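Local coordinates for tryptophan--tRNA ligase (Mycoplasma pneumoniae, PDB 2YY5), which probably catalyses the ATP-dependent attachment of tryptophan to its cognate tRNA, working as a homodimeric class I aminoacyl-tRNA synthetase, at residues L57-F62 with I309-V314. The protein carries 1 engineered substitution. Numbering follows the deposited sequence.
Sequences LKQNNF and ISREQV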
loop_
_atom_site.group_PDB
_atom_site.type_symbol
_atom_site.label_atom_id
_atom_site.label_comp_id
_atom_site.label_asym_id
_atom_site.label_seq_id
_atom_site.Cartn_x
_atom_site.Cartn_y
_atom_site.Cartn_z
ATOM N N LEU B 57 -5.118 -14.728 -13.250
ATOM C CA LEU B 57 -4.063 -13.726 -13.143
ATOM C C LEU B 57 -2.769 -14.318 -13.703
ATOM O O LEU B 57 -2.135 -13.735 -14.579
ATOM C CB LEU B 57 -3.899 -13.307 -11.669
ATOM C CG LEU B 57 -3.177 -12.019 -11.225
ATOM C CD1 LEU B 57 -1.923 -12.390 -10.469
ATOM C CD2 LEU B 57 -2.839 -11.121 -12.411
ATOM N N LYS B 58 -2.395 -15.491 -13.208
ATOM C CA LYS B 58 -1.180 -16.165 -13.658
ATOM C C LYS B 58 -1.180 -16.364 -15.168
ATOM O O LYS B 58 -0.207 -16.031 -15.848
ATOM C CB LYS B 58 -1.042 -17.522 -12.963
ATOM C CG LYS B 58 -0.152 -17.493 -11.733
ATOM C CD LYS B 58 -0.601 -18.493 -10.672
ATOM C CE LYS B 58 -0.604 -19.926 -11.176
ATOM N NZ LYS B 58 -1.078 -20.845 -10.109
ATOM N N GLN B 59 -2.276 -16.902 -15.689
ATOM C CA GLN B 59 -2.382 -17.153 -17.115
ATOM C C GLN B 59 -2.231 -15.866 -17.924
ATOM O O GLN B 59 -1.508 -15.834 -18.925
ATOM C CB GLN B 59 -3.721 -17.828 -17.431
ATOM C CG GLN B 59 -3.945 -18.144 -18.914
ATOM C CD GLN B 59 -2.746 -18.820 -19.571
ATOM O OE1 GLN B 59 -2.092 -19.675 -18.974
ATOM N NE2 GLN B 59 -2.462 -18.443 -20.812
ATOM N N ASN B 60 -2.899 -14.806 -17.473
ATOM C CA ASN B 60 -2.854 -13.514 -18.146
ATOM C C ASN B 60 -1.474 -12.852 -18.108
ATOM O O ASN B 60 -1.006 -12.353 -19.136
ATOM C CB ASN B 60 -3.908 -12.578 -17.549
ATOM C CG ASN B 60 -5.323 -12.943 -17.969
ATOM O OD1 ASN B 60 -6.296 -12.365 -17.473
ATOM N ND2 ASN B 60 -5.448 -13.897 -18.896
ATOM N N ASN B 61 -0.829 -12.838 -16.938
ATOM C CA ASN B 61 0.510 -12.250 -16.821
ATOM C C ASN B 61 1.428 -12.920 -17.847
ATOM O O ASN B 61 2.222 -12.264 -18.522
ATOM C CB ASN B 61 1.089 -12.443 -15.409
ATOM C CG ASN B 61 0.376 -11.604 -14.358
ATOM O OD1 ASN B 61 -0.386 -10.692 -14.684
ATOM N ND2 ASN B 61 0.632 -11.903 -13.085
ATOM N N PHE B 62 1.304 -14.236 -17.962
ATOM C CA PHE B 62 2.087 -15.002 -18.916
ATOM C C PHE B 62 1.706 -14.571 -20.338
ATOM O O PHE B 62 2.565 -14.258 -21.160
ATOM C CB PHE B 62 1.814 -16.501 -18.698
ATOM C CG PHE B 62 2.193 -17.380 -19.866
ATOM C CD1 PHE B 62 1.210 -18.014 -20.619
ATOM C CD2 PHE B 62 3.528 -17.593 -20.199
ATOM C CE1 PHE B 62 1.551 -18.852 -21.687
ATOM C CE2 PHE B 62 3.880 -18.426 -21.262
ATOM C CZ PHE B 62 2.887 -19.058 -22.006
ATOM N N ILE B 309 6.459 -18.015 -28.779
ATOM C CA ILE B 309 7.072 -17.714 -27.487
ATOM C C ILE B 309 6.766 -18.827 -26.478
ATOM O O ILE B 309 5.617 -19.255 -26.357
ATOM C CB ILE B 309 6.556 -16.364 -26.945
ATOM C CG1 ILE B 309 6.747 -15.275 -28.006
ATOM C CG2 ILE B 309 7.293 -15.999 -25.663
ATOM C CD1 ILE B 309 8.186 -15.060 -28.433
ATOM N N SER B 310 7.792 -19.284 -25.757
ATOM C CA SER B 310 7.638 -20.370 -24.780
ATOM C C SER B 310 7.625 -19.941 -23.318
ATOM O O SER B 310 8.124 -18.869 -22.964
ATOM C CB SER B 310 8.765 -21.381 -24.938
ATOM O OG SER B 310 9.955 -20.884 -24.355
ATOM N N ARG B 311 7.084 -20.819 -22.474
ATOM C CA ARG B 311 6.985 -20.587 -21.035
ATOM C C ARG B 311 8.355 -20.213 -20.452
ATOM O O ARG B 311 8.485 -19.197 -19.765
ATOM C CB ARG B 311 6.458 -21.849 -20.337
ATOM C CG ARG B 311 5.670 -21.590 -19.060
ATOM C CD ARG B 311 4.171 -21.704 -19.313
ATOM N NE ARG B 311 3.393 -20.941 -18.339
ATOM C CZ ARG B 311 2.064 -20.906 -18.294
ATOM N NH1 ARG B 311 1.452 -20.173 -17.372
ATOM N NH2 ARG B 311 1.346 -21.610 -19.158
ATOM N N GLU B 312 9.363 -21.046 -20.719
ATOM C CA GLU B 312 10.730 -20.812 -20.239
ATOM C C GLU B 312 11.197 -19.416 -20.649
ATOM O O GLU B 312 11.797 -18.688 -19.858
ATOM C CB GLU B 312 11.689 -21.869 -20.817
ATOM C CG GLU B 312 11.541 -22.094 -22.334
ATOM C CD GLU B 312 12.815 -21.810 -23.138
ATOM O OE1 GLU B 312 12.759 -21.891 -24.389
ATOM O OE2 GLU B 312 13.864 -21.510 -22.527
ATOM N N GLN B 313 10.914 -19.059 -21.896
ATOM C CA GLN B 313 11.282 -17.760 -22.427
ATOM C C GLN B 313 10.676 -16.637 -21.592
ATOM O O GLN B 313 11.336 -15.646 -21.288
ATOM C CB GLN B 313 10.813 -17.641 -23.878
ATOM C CG GLN B 313 11.790 -18.241 -24.868
ATOM C CD GLN B 313 11.289 -18.189 -26.294
ATOM O OE1 GLN B 313 10.761 -17.172 -26.743
ATOM N NE2 GLN B 313 11.467 -19.281 -27.021
ATOM N N VAL B 314 9.412 -16.793 -21.228
ATOM C CA VAL B 314 8.744 -15.785 -20.432
ATOM C C VAL B 314 9.410 -15.665 -19.071
ATOM O O VAL B 314 9.697 -14.561 -18.600
ATOM C CB VAL B 314 7.258 -16.128 -20.229
ATOM C CG1 VAL B 314 6.644 -15.196 -19.160
ATOM C CG2 VAL B 314 6.520 -15.999 -21.568
#
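Arg311 NH2 lies over one face of the Phe62 ring, 3.7 Å from Phe62 CE1, with Gln59 OE1 3.9 Å away, too far for a hydrogen bond. The whole guanidinium is laid flat on that ring, with the two planes 1° apart and Arg311 CZ 3.8 Å from the ring centroid, a parallel stack that is also a cation-pi contact. With the chain bent at chi2 (102°), Arg311 CD also lies over this face and makes a CH-pi contact, 4.2 Å from the Phe62 ring centroid. In the class I synthetase fold, helix 54-71 lies in the crossover between the neighbouring parallel strands 37-42 and 78-82, and the contact ties this Rossmann-type core to the first turn of the C-terminal helix 311-340. Phe62 reaches that turn because its CG is anti to the backbone N (chi1 161°). Its CE2 meets Val314 CG2 at 3.6 Å, an oblique apolar approach, while Gln59 NE2 lies at the ring edge, in plane, and makes a weak hydrogen bond to Asp63. The amide of Gln59 is turned steeply against the guanidinium, not stacked on it. The side chain of Val314 also packs against Val65 and Arg66, farther along helix 54-71, and Ile347 of the second subunit packs on Arg311, placing the stacked pair beside the dimer interface.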